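Local atomic coordinates of YkuI protein (Bacillus subtilis, PDB entry 2BAS), a protein that binds the second messenger cyclic di-GMP through an EAL domain and is probably a cyclic-di-GMP phosphodiesterase. Residues A[44-56]-A[264-278]. Sequence-based numbering, arbitrary orientation.
Sequences AIFSAEEQKVVGY and FLERDVLKQRLKTEF
Tyr56 and Phe264 form an offset stack, their ring centroids 4.3 Å apart and the planes 28° from parallel, with Phe264 CD2 over the centre of one tyrosine face. Tyrosine suits this place because it adds a polar end to a flat apolar face: its OH accepts a hydrogen bond from Leu265 N at 2.9 Å. Replaced by alanine, this position would probably leave the Phe264 ring without its stacking partner and the Leu265 N-H without its acceptor.

Arg267 bends at chi3 (61°), turning its guanidinium back onto the strand, where NH2 donates to Val53 O at 2.6 Å; the donor lies in the carbonyl plane, while the oxygen is tilted out of the guanidinium plane. NE adds a weak bond to the same oxygen. Val53 N in turn donates to Arg267 O at 3.2 Å, so one residue grips the strand through both backbone and side chain. The ammonium of Lys52 lies over a guanidinium face, but Asp106 pairs with Arg267 NH1 and probably eases this closeness of like charges.

Phe46 fills the apolar middle. Leu270 CD2 sits over its face, 4.1 Å from the centroid, while Val269 CG1 meets its edge and also touches Val53 CG1; branched aliphatic chains suit a flat ring, one methyl over the face and another at the edge. Farther along, Gln51 lays its aliphatic part against the helix, CB 3.6 Å from Leu274 CB, and its OE1 reaches the edge of the Phe278 ring, the amide and ring planes 81° apart.

The contact thus joins the hairpin of antiparallel strands 38-47 and 53-64, in the barrel-like EAL domain, to the loop 264-270 and the first turns of the long helix 271-311. Strands 249-252 and 108-112 flank the hairpin, Phe100 of helix 82-100 meets Phe264, and at the helical end Lys275 pairs with Asp344 of the second subunit.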
loop_
_atom_site.group_PDB
_atom_site.type_symbol
_atom_site.label_atom_id
_atom_site.label_comp_id
_atom_site.label_asym_id
_atom_site.label_seq_id
_atom_site.Cartn_x
_atom_site.Cartn_y
_atom_site.Cartn_z
ATOM N N ALA A 44 16.190 -16.688 18.047
ATOM C CA ALA A 44 15.786 -15.457 18.723
ATOM C C ALA A 44 15.236 -14.419 17.771
ATOM O O ALA A 44 15.645 -14.332 16.603
ATOM C CB ALA A 44 16.942 -14.878 19.526
ATOM N N ILE A 45 14.288 -13.640 18.281
ATOM C CA ILE A 45 13.720 -12.539 17.534
ATOM C C ILE A 45 14.002 -11.267 18.308
ATOM O O ILE A 45 13.804 -11.217 19.532
ATOM C CB ILE A 45 12.226 -12.754 17.248
ATOM C CG1 ILE A 45 12.069 -13.948 16.303
ATOM C CG2 ILE A 45 11.622 -11.509 16.605
ATOM C CD1 ILE A 45 10.787 -14.670 16.452
ATOM N N PHE A 46 14.471 -10.249 17.586
ATOM C CA PHE A 46 15.021 -9.047 18.209
ATOM C C PHE A 46 14.158 -7.804 18.159
ATOM O O PHE A 46 13.511 -7.522 17.164
ATOM C CB PHE A 46 16.420 -8.761 17.659
ATOM C CG PHE A 46 17.427 -9.809 18.034
ATOM C CD1 PHE A 46 17.636 -10.917 17.217
ATOM C CD2 PHE A 46 18.143 -9.706 19.221
ATOM C CE1 PHE A 46 18.560 -11.898 17.567
ATOM C CE2 PHE A 46 19.066 -10.678 19.581
ATOM C CZ PHE A 46 19.277 -11.776 18.747
ATOM N N SER A 47 14.174 -7.081 19.273
ATOM C CA SER A 47 13.431 -5.841 19.476
ATOM C C SER A 47 14.131 -4.693 18.771
ATOM O O SER A 47 15.360 -4.689 18.663
ATOM C CB SER A 47 13.397 -5.530 20.979
ATOM O OG SER A 47 12.316 -4.688 21.335
ATOM N N ALA A 48 13.360 -3.713 18.304
ATOM C CA ALA A 48 13.949 -2.528 17.695
ATOM C C ALA A 48 14.180 -1.423 18.722
ATOM O O ALA A 48 15.195 -0.726 18.654
ATOM C CB ALA A 48 13.089 -2.021 16.560
ATOM N N GLU A 49 13.248 -1.279 19.670
ATOM C CA GLU A 49 13.303 -0.221 20.691
ATOM C C GLU A 49 14.493 -0.415 21.628
ATOM O O GLU A 49 15.397 0.424 21.672
ATOM C CB GLU A 49 12.002 -0.134 21.493
ATOM C CG GLU A 49 10.733 -0.308 20.693
ATOM C CD GLU A 49 10.064 -1.629 20.988
ATOM O OE1 GLU A 49 9.767 -1.870 22.180
ATOM O OE2 GLU A 49 9.830 -2.415 20.042
ATOM N N GLU A 50 14.462 -1.504 22.397
ATOM C CA GLU A 50 15.648 -2.013 23.077
ATOM C C GLU A 50 16.248 -2.869 21.979
ATOM O O GLU A 50 15.559 -3.165 21.001
ATOM C CB GLU A 50 15.282 -2.913 24.262
ATOM C CG GLU A 50 14.512 -2.245 25.408
ATOM C CD GLU A 50 12.997 -2.280 25.238
ATOM O OE1 GLU A 50 12.502 -2.987 24.334
ATOM O OE2 GLU A 50 12.297 -1.605 26.023
ATOM N N GLN A 51 17.504 -3.272 22.090
ATOM C CA GLN A 51 18.023 -4.162 21.062
ATOM C C GLN A 51 18.135 -5.551 21.671
ATOM O O GLN A 51 19.233 -6.108 21.750
ATOM C CB GLN A 51 19.369 -3.696 20.481
ATOM C CG GLN A 51 19.779 -2.255 20.738
ATOM C CD GLN A 51 18.755 -1.222 20.320
ATOM O OE1 GLN A 51 18.220 -1.259 19.211
ATOM N NE2 GLN A 51 18.488 -0.277 21.212
ATOM N N LYS A 52 16.995 -6.100 22.103
ATOM C CA LYS A 52 16.976 -7.371 22.842
ATOM C C LYS A 52 16.012 -8.438 22.326
ATOM O O LYS A 52 15.139 -8.162 21.495
ATOM C CB LYS A 52 16.696 -7.126 24.327
ATOM C CG LYS A 52 15.247 -6.782 24.671
ATOM C CD LYS A 52 14.976 -7.107 26.141
ATOM C CE LYS A 52 13.756 -6.374 26.681
ATOM N NZ LYS A 52 13.657 -6.547 28.159
ATOM N N VAL A 53 16.179 -9.658 22.843
ATOM C CA VAL A 53 15.344 -10.779 22.445
ATOM C C VAL A 53 13.946 -10.643 23.074
ATOM O O VAL A 53 13.813 -10.417 24.272
ATOM C CB VAL A 53 16.023 -12.171 22.716
ATOM C CG1 VAL A 53 17.556 -12.043 22.726
ATOM C CG2 VAL A 53 15.539 -12.809 24.004
ATOM N N VAL A 54 12.915 -10.746 22.242
ATOM C CA VAL A 54 11.524 -10.599 22.681
ATOM C C VAL A 54 10.801 -11.946 22.652
ATOM O O VAL A 54 9.723 -12.099 23.236
ATOM C CB VAL A 54 10.764 -9.576 21.805
ATOM C CG1 VAL A 54 11.266 -8.179 22.084
ATOM C CG2 VAL A 54 10.914 -9.905 20.327
ATOM N N GLY A 55 11.413 -12.910 21.966
ATOM C CA GLY A 55 10.894 -14.265 21.868
ATOM C C GLY A 55 11.777 -15.158 21.017
ATOM O O GLY A 55 12.889 -14.778 20.644
ATOM N N TYR A 56 11.275 -16.352 20.723
ATOM C CA TYR A 56 11.994 -17.326 19.916
ATOM C C TYR A 56 11.007 -18.067 19.032
ATOM O O TYR A 56 9.957 -18.501 19.505
ATOM C CB TYR A 56 12.675 -18.367 20.809
ATOM C CG TYR A 56 13.754 -17.860 21.738
ATOM C CD1 TYR A 56 13.440 -17.381 23.016
ATOM C CD2 TYR A 56 15.095 -17.891 21.354
ATOM C CE1 TYR A 56 14.436 -16.927 23.882
ATOM C CE2 TYR A 56 16.101 -17.440 22.214
ATOM C CZ TYR A 56 15.764 -16.964 23.477
ATOM O OH TYR A 56 16.754 -16.528 24.328
ATOM N N PHE A 264 18.301 -21.115 24.996
ATOM C CA PHE A 264 18.006 -19.701 25.100
ATOM C C PHE A 264 19.276 -18.917 25.397
ATOM O O PHE A 264 20.185 -19.407 26.072
ATOM C CB PHE A 264 16.934 -19.428 26.156
ATOM C CG PHE A 264 15.579 -19.983 25.810
ATOM C CD1 PHE A 264 14.704 -20.373 26.811
ATOM C CD2 PHE A 264 15.181 -20.138 24.486
ATOM C CE1 PHE A 264 13.446 -20.888 26.504
ATOM C CE2 PHE A 264 13.933 -20.660 24.176
ATOM C CZ PHE A 264 13.065 -21.033 25.187
ATOM N N LEU A 265 19.322 -17.702 24.870
ATOM C CA LEU A 265 20.476 -16.830 24.981
ATOM C C LEU A 265 20.242 -15.823 26.084
ATOM O O LEU A 265 19.134 -15.720 26.609
ATOM C CB LEU A 265 20.664 -16.078 23.660
ATOM C CG LEU A 265 20.733 -16.890 22.365
ATOM C CD1 LEU A 265 20.661 -15.967 21.184
ATOM C CD2 LEU A 265 22.009 -17.736 22.315
ATOM N N GLU A 266 21.287 -15.080 26.434
ATOM C CA GLU A 266 21.146 -13.932 27.323
ATOM C C GLU A 266 20.258 -12.925 26.590
ATOM O O GLU A 266 20.387 -12.735 25.378
ATOM C CB GLU A 266 22.515 -13.317 27.636
ATOM C CG GLU A 266 23.484 -14.237 28.393
ATOM C CD GLU A 266 23.839 -15.517 27.626
ATOM O OE1 GLU A 266 23.787 -15.483 26.354
ATOM O OE2 GLU A 266 24.162 -16.554 28.294
ATOM N N ARG A 267 19.342 -12.293 27.311
ATOM C CA ARG A 267 18.384 -11.401 26.671
ATOM C C ARG A 267 18.995 -10.135 26.062
ATOM O O ARG A 267 18.403 -9.517 25.171
ATOM C CB ARG A 267 17.197 -11.127 27.590
ATOM C CG ARG A 267 16.331 -12.377 27.728
ATOM C CD ARG A 267 14.921 -12.089 28.167
ATOM N NE ARG A 267 14.209 -11.242 27.220
ATOM C CZ ARG A 267 12.922 -10.941 27.329
ATOM N NH1 ARG A 267 12.216 -11.445 28.330
ATOM N NH2 ARG A 267 12.343 -10.145 26.440
ATOM N N ASP A 268 20.193 -9.784 26.531
ATOM C CA ASP A 268 20.966 -8.664 26.003
ATOM C C ASP A 268 22.105 -9.156 25.110
ATOM O O ASP A 268 23.046 -8.409 24.833
ATOM C CB ASP A 268 21.561 -7.844 27.157
ATOM C CG ASP A 268 20.501 -7.235 28.060
ATOM O OD1 ASP A 268 19.288 -6.944 27.474
ATOM O OD2 ASP A 268 20.897 -7.034 29.359
ATOM N N VAL A 269 22.011 -10.405 24.657
ATOM C CA VAL A 269 23.084 -11.050 23.892
ATOM C C VAL A 269 23.680 -10.176 22.788
ATOM O O VAL A 269 24.890 -10.211 22.547
ATOM C CB VAL A 269 22.641 -12.428 23.307
ATOM C CG1 VAL A 269 21.400 -12.284 22.407
ATOM C CG2 VAL A 269 23.796 -13.112 22.554
ATOM N N LEU A 270 22.834 -9.372 22.147
ATOM C CA LEU A 270 23.245 -8.638 20.963
ATOM C C LEU A 270 23.110 -7.111 21.077
ATOM O O LEU A 270 23.411 -6.395 20.118
ATOM C CB LEU A 270 22.447 -9.169 19.767
ATOM C CG LEU A 270 23.239 -9.580 18.524
ATOM C CD1 LEU A 270 24.254 -10.689 18.854
ATOM C CD2 LEU A 270 22.289 -10.038 17.428
ATOM N N LYS A 271 22.692 -6.619 22.246
ATOM C CA LYS A 271 22.414 -5.183 22.461
ATOM C C LYS A 271 23.463 -4.207 21.904
ATOM O O LYS A 271 23.112 -3.219 21.248
ATOM C CB LYS A 271 22.159 -4.889 23.948
ATOM C CG LYS A 271 21.569 -3.491 24.222
ATOM C CD LYS A 271 21.184 -3.309 25.690
ATOM C CE LYS A 271 19.892 -4.069 26.052
ATOM N NZ LYS A 271 19.693 -4.210 27.530
ATOM N N GLN A 272 24.739 -4.485 22.165
ATOM C CA GLN A 272 25.807 -3.569 21.757
ATOM C C GLN A 272 26.061 -3.512 20.258
ATOM O O GLN A 272 26.197 -2.427 19.701
ATOM C CB GLN A 272 27.096 -3.832 22.542
ATOM C CG GLN A 272 26.932 -3.578 24.035
ATOM C CD GLN A 272 26.059 -2.359 24.320
ATOM O OE1 GLN A 272 26.364 -1.245 23.891
ATOM N NE2 GLN A 272 24.960 -2.575 25.041
ATOM N N ARG A 273 26.118 -4.670 19.614
ATOM C CA ARG A 273 26.328 -4.738 18.176
ATOM C C ARG A 273 25.205 -4.009 17.432
ATOM O O ARG A 273 25.473 -3.223 16.525
ATOM C CB ARG A 273 26.442 -6.197 17.726
ATOM C CG ARG A 273 26.525 -6.398 16.226
ATOM C CD ARG A 273 26.447 -7.873 15.896
ATOM N NE ARG A 273 26.044 -8.109 14.514
ATOM C CZ ARG A 273 25.989 -9.307 13.940
ATOM N NH1 ARG A 273 26.317 -10.397 14.615
ATOM N NH2 ARG A 273 25.609 -9.414 12.678
ATOM N N LEU A 274 23.959 -4.253 17.841
ATOM C CA LEU A 274 22.790 -3.599 17.241
ATOM C C LEU A 274 22.725 -2.099 17.544
ATOM O O LEU A 274 22.468 -1.303 16.643
ATOM C CB LEU A 274 21.485 -4.289 17.666
ATOM C CG LEU A 274 21.183 -5.697 17.128
ATOM C CD1 LEU A 274 19.861 -6.241 17.698
ATOM C CD2 LEU A 274 21.139 -5.708 15.595
ATOM N N LYS A 275 22.963 -1.722 18.802
ATOM C CA LYS A 275 22.944 -0.316 19.216
ATOM C C LYS A 275 23.810 0.584 18.337
ATOM O O LYS A 275 23.360 1.652 17.915
ATOM C CB LYS A 275 23.344 -0.159 20.688
ATOM C CG LYS A 275 22.183 0.022 21.675
ATOM C CD LYS A 275 21.852 1.502 21.947
ATOM C CE LYS A 275 21.011 2.136 20.846
ATOM N NZ LYS A 275 20.730 3.578 21.094
ATOM N N THR A 276 25.036 0.150 18.053
ATOM C CA THR A 276 25.945 0.928 17.213
ATOM C C THR A 276 25.600 0.785 15.736
ATOM O O THR A 276 25.676 1.752 14.982
ATOM C CB THR A 276 27.445 0.562 17.417
ATOM O OG1 THR A 276 27.752 -0.660 16.736
ATOM C CG2 THR A 276 27.807 0.447 18.906
ATOM N N GLU A 277 25.218 -0.421 15.324
ATOM C CA GLU A 277 24.887 -0.666 13.926
ATOM C C GLU A 277 23.690 0.184 13.477
ATOM O O GLU A 277 23.613 0.592 12.312
ATOM C CB GLU A 277 24.667 -2.160 13.673
ATOM C CG GLU A 277 24.750 -2.569 12.202
ATOM C CD GLU A 277 25.335 -3.962 11.997
ATOM O OE1 GLU A 277 26.148 -4.120 11.060
ATOM O OE2 GLU A 277 25.002 -4.895 12.770
ATOM N N PHE A 278 22.780 0.472 14.410
ATOM C CA PHE A 278 21.651 1.349 14.115
ATOM C C PHE A 278 22.071 2.818 14.013
ATOM O O PHE A 278 21.501 3.571 13.216
ATOM C CB PHE A 278 20.500 1.180 15.117
ATOM C CG PHE A 278 19.781 -0.149 15.020
ATOM C CD1 PHE A 278 19.883 -0.947 13.877
ATOM C CD2 PHE A 278 18.962 -0.585 16.064
ATOM C CE1 PHE A 278 19.211 -2.175 13.787
ATOM C CE2 PHE A 278 18.282 -1.808 15.985
ATOM C CZ PHE A 278 18.407 -2.601 14.843
#